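PDB 7MX5: Tol-Pal system protein TolB from Acinetobacter baumannii, which probably acts in the periplasm as part of the Tol-Pal system, helping the outer membrane to invaginate during cell division and to keep its integrity. Local coordinates for residues A137-N142 with D170-P175; R149-I154 with P162-S167. All coordinates share one frame; numbering follows the deposited sequence.

Contact 1 (A137-N142 with D170-P175); sequences AYVLRN and DPILSP
V139 faces I172 across two strands that run nearly antiparallel (162°) yet lie 7.2 Å apart at closest approach, too far for backbone pairing, so side chains and one water span the interval. The branches of V139 divide the work. With chi1 at 179°, CG1 stands anti to the backbone N and rests 3.3 Å from the carbonyl O of I172, while CG2 reaches the proline ring, 3.6 Å from P175 CG. Two residues earlier on the strand, A137 CB lies 4.1 Å from P175 CB of the same ring. At the other end the contact becomes polar. The R141 side chain, extended from CG to NE, carries its guanidinium beside L173, whose CD2 comes obliquely to within 3.5 Å of NH2. A water in the plane of the guanidinium accepts a hydrogen bond from R141 NH2 (2.7 Å) and donates one to I172 O (2.8 Å), linking the arginine to a strand it does not bond directly. The pair exemplifies how propeller blades pack face against face. Strand 135-141 lies between strands 391-397 and 150-156 in a four-stranded blade that the C-terminal strand 391-397 completes, and strand 172-177 begins the next blade. E394, on strand 391-397, accepts a hydrogen bond from S174 and makes a long, weak ion pair with R141, while P175 also touches L152 of strand 150-156.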
loop_
_atom_site.group_PDB
_atom_site.type_symbol
_atom_site.label_atom_id
_atom_site.label_comp_id
_atom_site.label_asym_id
_atom_site.label_seq_id
_atom_site.Cartn_x
_atom_site.Cartn_y
_atom_site.Cartn_z
ATOM N N ALA A 137 5.364 4.018 1.479
ATOM C CA ALA A 137 5.883 5.278 1.985
ATOM C C ALA A 137 4.955 5.838 3.055
ATOM O O ALA A 137 3.739 5.635 3.017
ATOM C CB ALA A 137 6.046 6.292 0.854
ATOM N N TYR A 138 5.542 6.549 4.013
ATOM C CA TYR A 138 4.784 7.115 5.120
ATOM C C TYR A 138 5.581 8.266 5.717
ATOM O O TYR A 138 6.776 8.421 5.456
ATOM C CB TYR A 138 4.469 6.053 6.181
ATOM C CG TYR A 138 5.687 5.311 6.686
ATOM C CD1 TYR A 138 6.148 4.171 6.041
ATOM C CD2 TYR A 138 6.378 5.754 7.807
ATOM C CE1 TYR A 138 7.263 3.492 6.499
ATOM C CE2 TYR A 138 7.490 5.081 8.273
ATOM C CZ TYR A 138 7.929 3.952 7.615
ATOM O OH TYR A 138 9.038 3.281 8.076
ATOM N N VAL A 139 4.901 9.074 6.526
ATOM C CA VAL A 139 5.507 10.223 7.188
ATOM C C VAL A 139 5.344 10.049 8.690
ATOM O O VAL A 139 4.216 10.018 9.199
ATOM C CB VAL A 139 4.884 11.549 6.726
ATOM C CG1 VAL A 139 5.532 12.715 7.458
ATOM C CG2 VAL A 139 5.032 11.710 5.222
ATOM N N LEU A 140 6.466 9.936 9.395
ATOM C CA LEU A 140 6.463 9.858 10.849
ATOM C C LEU A 140 6.471 11.266 11.429
ATOM O O LEU A 140 7.341 12.077 11.096
ATOM C CB LEU A 140 7.672 9.070 11.354
ATOM C CG LEU A 140 7.722 7.584 10.995
ATOM C CD1 LEU A 140 9.028 6.963 11.464
ATOM C CD2 LEU A 140 6.533 6.851 11.593
ATOM N N ARG A 141 5.499 11.552 12.290
ATOM C CA ARG A 141 5.382 12.846 12.950
ATOM C C ARG A 141 5.661 12.665 14.435
ATOM O O ARG A 141 4.963 11.902 15.112
ATOM C CB ARG A 141 3.996 13.452 12.735
ATOM C CG ARG A 141 3.627 13.661 11.278
ATOM C CD ARG A 141 2.280 14.350 11.155
ATOM N NE ARG A 141 1.844 14.464 9.770
ATOM C CZ ARG A 141 0.709 15.035 9.388
ATOM N NH1 ARG A 141 -0.128 15.561 10.266
ATOM N NH2 ARG A 141 0.408 15.078 8.094
ATOM N N ASN A 142 6.676 13.365 14.936
ATOM C CA ASN A 142 7.062 13.284 16.343
ATOM C C ASN A 142 7.433 14.675 16.838
ATOM O O ASN A 142 8.569 15.132 16.633
ATOM C CB ASN A 142 8.218 12.308 16.547
ATOM C CG ASN A 142 8.318 11.815 17.977
ATOM O OD1 ASN A 142 7.664 12.344 18.877
ATOM N ND2 ASN A 142 9.144 10.801 18.196
ATOM N N ASP A 170 10.110 20.694 9.815
ATOM C CA ASP A 170 8.961 21.344 9.211
ATOM C C ASP A 170 8.091 20.303 8.526
ATOM O O ASP A 170 8.565 19.211 8.193
ATOM C CB ASP A 170 9.414 22.410 8.203
ATOM C CG ASP A 170 10.112 23.581 8.870
ATOM O OD1 ASP A 170 9.433 24.350 9.583
ATOM O OD2 ASP A 170 11.340 23.727 8.689
ATOM N N PRO A 171 6.807 20.604 8.318
ATOM C CA PRO A 171 5.881 19.592 7.786
ATOM C C PRO A 171 6.342 18.996 6.464
ATOM O O PRO A 171 6.774 19.706 5.554
ATOM C CB PRO A 171 4.569 20.366 7.620
ATOM C CG PRO A 171 4.659 21.509 8.560
ATOM C CD PRO A 171 6.104 21.794 8.832
ATOM N N ILE A 172 6.249 17.670 6.375
ATOM C CA ILE A 172 6.390 16.927 5.127
ATOM C C ILE A 172 5.084 16.177 4.912
ATOM O O ILE A 172 4.690 15.360 5.754
ATOM C CB ILE A 172 7.582 15.959 5.160
ATOM C CG1 ILE A 172 8.902 16.730 5.207
ATOM C CG2 ILE A 172 7.548 15.033 3.953
ATOM C CD1 ILE A 172 10.107 15.854 5.481
ATOM N N LEU A 173 4.409 16.456 3.798
ATOM C CA LEU A 173 3.052 15.975 3.586
ATOM C C LEU A 173 2.914 15.284 2.237
ATOM O O LEU A 173 3.630 15.591 1.280
ATOM C CB LEU A 173 2.031 17.121 3.667
ATOM C CG LEU A 173 2.226 18.171 4.762
ATOM C CD1 LEU A 173 1.381 19.401 4.474
ATOM C CD2 LEU A 173 1.889 17.593 6.126
ATOM N N SER A 174 1.974 14.338 2.186
ATOM C CA SER A 174 1.458 13.714 0.971
ATOM C C SER A 174 2.545 13.088 0.105
ATOM O O SER A 174 2.860 13.616 -0.969
ATOM C CB SER A 174 0.676 14.742 0.153
ATOM O OG SER A 174 -0.337 15.351 0.934
ATOM N N PRO A 175 3.129 11.963 0.517
ATOM C CA PRO A 175 4.026 11.232 -0.389
ATOM C C PRO A 175 3.224 10.578 -1.506
ATOM O O PRO A 175 2.197 9.941 -1.260
ATOM C CB PRO A 175 4.697 10.189 0.514
ATOM C CG PRO A 175 4.199 10.439 1.904
ATOM C CD PRO A 175 2.989 11.305 1.826
HETATM O O HOH W 1 2.516 13.937 6.917
#

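Contact 2 (R149-I154 with P162-S167); sequences RYTLQI and PKTVLS
P162 lies alongside Q153 at the start of this hairpin pairing, its CB 3.7 Å from Q153 OE1. K163 then forms a hydrogen-bonded antiparallel pair with I154, and both N-H groups are used; the K163 N to I154 O bond is short at 2.6 Å. The next residue, T164, turns to the opposite face and receives a hydrogen bond from Q153: NE2 lies 3.0 Å from OG1, with the hydroxyl 18° out of the amide plane. With chi1 at -63°, T164 sets OG1 beside the backbone N for the amide and leaves CG2 anti to that N, where the methyl meets T151 CG2 at 3.8 Å. V165 and L166 together face L152 in a classic beta bulge. L152 O takes a firm bond from V165 N (2.7 Å) and a weak one from L166 N, while L166 O accepts the N-H of L152. The bulge brings V165 over the apolar side of the hairpin, where CG2 touches I154 CG1 at 3.6 Å and CB meets L152 CG at 3.9 Å. S167 ends the run opposite T151, presenting CB to the threonine OG1. The chemistry is thus two-faced: Q153, whose OE1 is hydrogen-bonded by Y138, lies with the threonines on a polar side, whereas L152, I154 and V165 offer hydrocarbon to I184 and Y186 of the adjoining blade.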
loop_
_atom_site.group_PDB
_atom_site.type_symbol
_atom_site.label_atom_id
_atom_site.label_comp_id
_atom_site.label_asym_id
_atom_site.label_seq_id
_atom_site.Cartn_x
_atom_site.Cartn_y
_atom_site.Cartn_z
ATOM N N ARG A 149 11.024 16.424 13.388
ATOM C CA ARG A 149 9.589 16.451 13.651
ATOM C C ARG A 149 8.820 15.670 12.593
ATOM O O ARG A 149 7.835 14.991 12.904
ATOM C CB ARG A 149 9.099 17.897 13.717
ATOM C CG ARG A 149 7.842 18.094 14.545
ATOM C CD ARG A 149 7.325 19.517 14.421
ATOM N NE ARG A 149 8.164 20.466 15.145
ATOM C CZ ARG A 149 7.954 20.846 16.398
ATOM N NH1 ARG A 149 6.933 20.381 17.100
ATOM N NH2 ARG A 149 8.790 21.713 16.960
ATOM N N TYR A 150 9.257 15.752 11.340
ATOM C CA TYR A 150 8.646 15.021 10.239
ATOM C C TYR A 150 9.727 14.233 9.520
ATOM O O TYR A 150 10.787 14.781 9.201
ATOM C CB TYR A 150 7.937 15.967 9.264
ATOM C CG TYR A 150 6.790 16.742 9.872
ATOM C CD1 TYR A 150 7.019 17.899 10.607
ATOM C CD2 TYR A 150 5.476 16.325 9.703
ATOM C CE1 TYR A 150 5.974 18.614 11.161
ATOM C CE2 TYR A 150 4.424 17.034 10.252
ATOM C CZ TYR A 150 4.679 18.178 10.980
ATOM O OH TYR A 150 3.636 18.888 11.530
ATOM N N THR A 151 9.463 12.954 9.268
ATOM C CA THR A 151 10.414 12.076 8.598
ATOM C C THR A 151 9.682 11.282 7.529
ATOM O O THR A 151 8.778 10.500 7.843
ATOM C CB THR A 151 11.097 11.132 9.591
ATOM O OG1 THR A 151 11.832 11.898 10.555
ATOM C CG2 THR A 151 12.048 10.196 8.866
ATOM N N LEU A 152 10.067 11.484 6.272
ATOM C CA LEU A 152 9.529 10.712 5.161
ATOM C C LEU A 152 10.330 9.423 5.028
ATOM O O LEU A 152 11.548 9.461 4.823
ATOM C CB LEU A 152 9.578 11.515 3.863
ATOM C CG LEU A 152 9.100 10.784 2.607
ATOM C CD1 LEU A 152 7.747 10.130 2.835
ATOM C CD2 LEU A 152 9.041 11.736 1.430
ATOM N N GLN A 153 9.648 8.287 5.146
ATOM C CA GLN A 153 10.294 6.986 5.117
ATOM C C GLN A 153 9.607 6.080 4.107
ATOM O O GLN A 153 8.424 6.246 3.798
ATOM C CB GLN A 153 10.273 6.316 6.497
ATOM C CG GLN A 153 11.285 6.871 7.478
ATOM C CD GLN A 153 11.658 5.870 8.552
ATOM O OE1 GLN A 153 10.868 4.989 8.897
ATOM N NE2 GLN A 153 12.867 5.998 9.087
ATOM N N ILE A 154 10.372 5.119 3.595
ATOM C CA ILE A 154 9.860 4.062 2.732
ATOM C C ILE A 154 10.329 2.734 3.305
ATOM O O ILE A 154 11.527 2.544 3.543
ATOM C CB ILE A 154 10.333 4.224 1.274
ATOM C CG1 ILE A 154 9.841 5.549 0.693
ATOM C CG2 ILE A 154 9.836 3.069 0.427
ATOM C CD1 ILE A 154 10.392 5.849 -0.686
ATOM N N PRO A 162 13.457 0.025 6.765
ATOM C CA PRO A 162 13.013 1.384 6.444
ATOM C C PRO A 162 14.129 2.204 5.820
ATOM O O PRO A 162 15.307 2.068 6.160
ATOM C CB PRO A 162 12.607 1.950 7.809
ATOM C CG PRO A 162 13.499 1.249 8.769
ATOM C CD PRO A 162 13.765 -0.126 8.199
ATOM N N LYS A 163 13.737 3.064 4.883
ATOM C CA LYS A 163 14.667 3.939 4.176
ATOM C C LYS A 163 14.176 5.369 4.340
ATOM O O LYS A 163 13.105 5.725 3.837
ATOM C CB LYS A 163 14.772 3.548 2.698
ATOM C CG LYS A 163 15.985 4.101 1.951
ATOM C CD LYS A 163 15.829 5.579 1.616
ATOM C CE LYS A 163 16.901 6.057 0.657
ATOM N NZ LYS A 163 16.828 5.371 -0.658
ATOM N N THR A 164 14.962 6.190 5.033
ATOM C CA THR A 164 14.600 7.584 5.256
ATOM C C THR A 164 14.866 8.389 3.990
ATOM O O THR A 164 16.010 8.485 3.534
ATOM C CB THR A 164 15.380 8.158 6.435
ATOM O OG1 THR A 164 15.028 7.451 7.632
ATOM C CG2 THR A 164 15.059 9.633 6.615
ATOM N N VAL A 165 13.806 8.967 3.424
ATOM C CA VAL A 165 13.952 9.789 2.228
ATOM C C VAL A 165 14.329 11.216 2.601
ATOM O O VAL A 165 15.154 11.847 1.932
ATOM C CB VAL A 165 12.657 9.742 1.397
ATOM C CG1 VAL A 165 12.934 10.125 -0.045
ATOM C CG2 VAL A 165 12.029 8.363 1.476
ATOM N N LEU A 166 13.734 11.743 3.670
ATOM C CA LEU A 166 13.980 13.107 4.114
ATOM C C LEU A 166 13.435 13.270 5.525
ATOM O O LEU A 166 12.371 12.734 5.846
ATOM C CB LEU A 166 13.326 14.127 3.172
ATOM C CG LEU A 166 13.395 15.599 3.591
ATOM C CD1 LEU A 166 14.838 16.041 3.782
ATOM C CD2 LEU A 166 12.692 16.483 2.577
ATOM N N SER A 167 14.174 13.998 6.358
ATOM C CA SER A 167 13.717 14.388 7.683
ATOM C C SER A 167 13.843 15.897 7.818
ATOM O O SER A 167 14.744 16.513 7.240
ATOM C CB SER A 167 14.517 13.689 8.793
ATOM O OG SER A 167 15.680 14.427 9.128
#

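After the amino-terminal domain the chain lays down strand 135-141, turns back through 150-156 and reverses again into 163-168; contact 2 closes this hairpin. Strand 172-177 then starts the following blade, and its approach to 137-142 closes the longer loop of contact 1, which encloses contact 2 without crossing it. Strands 135-141 and 150-156 are sheet neighbours, joined by a probable hydrogen bond from L140 N to T151 O (2.8 Å). Contact 2 therefore builds within one blade and contact 1 joins blade to blade. C-terminal strand 391-397 completes the first blade, the Velcro-like ring closure familiar from beta-propellers.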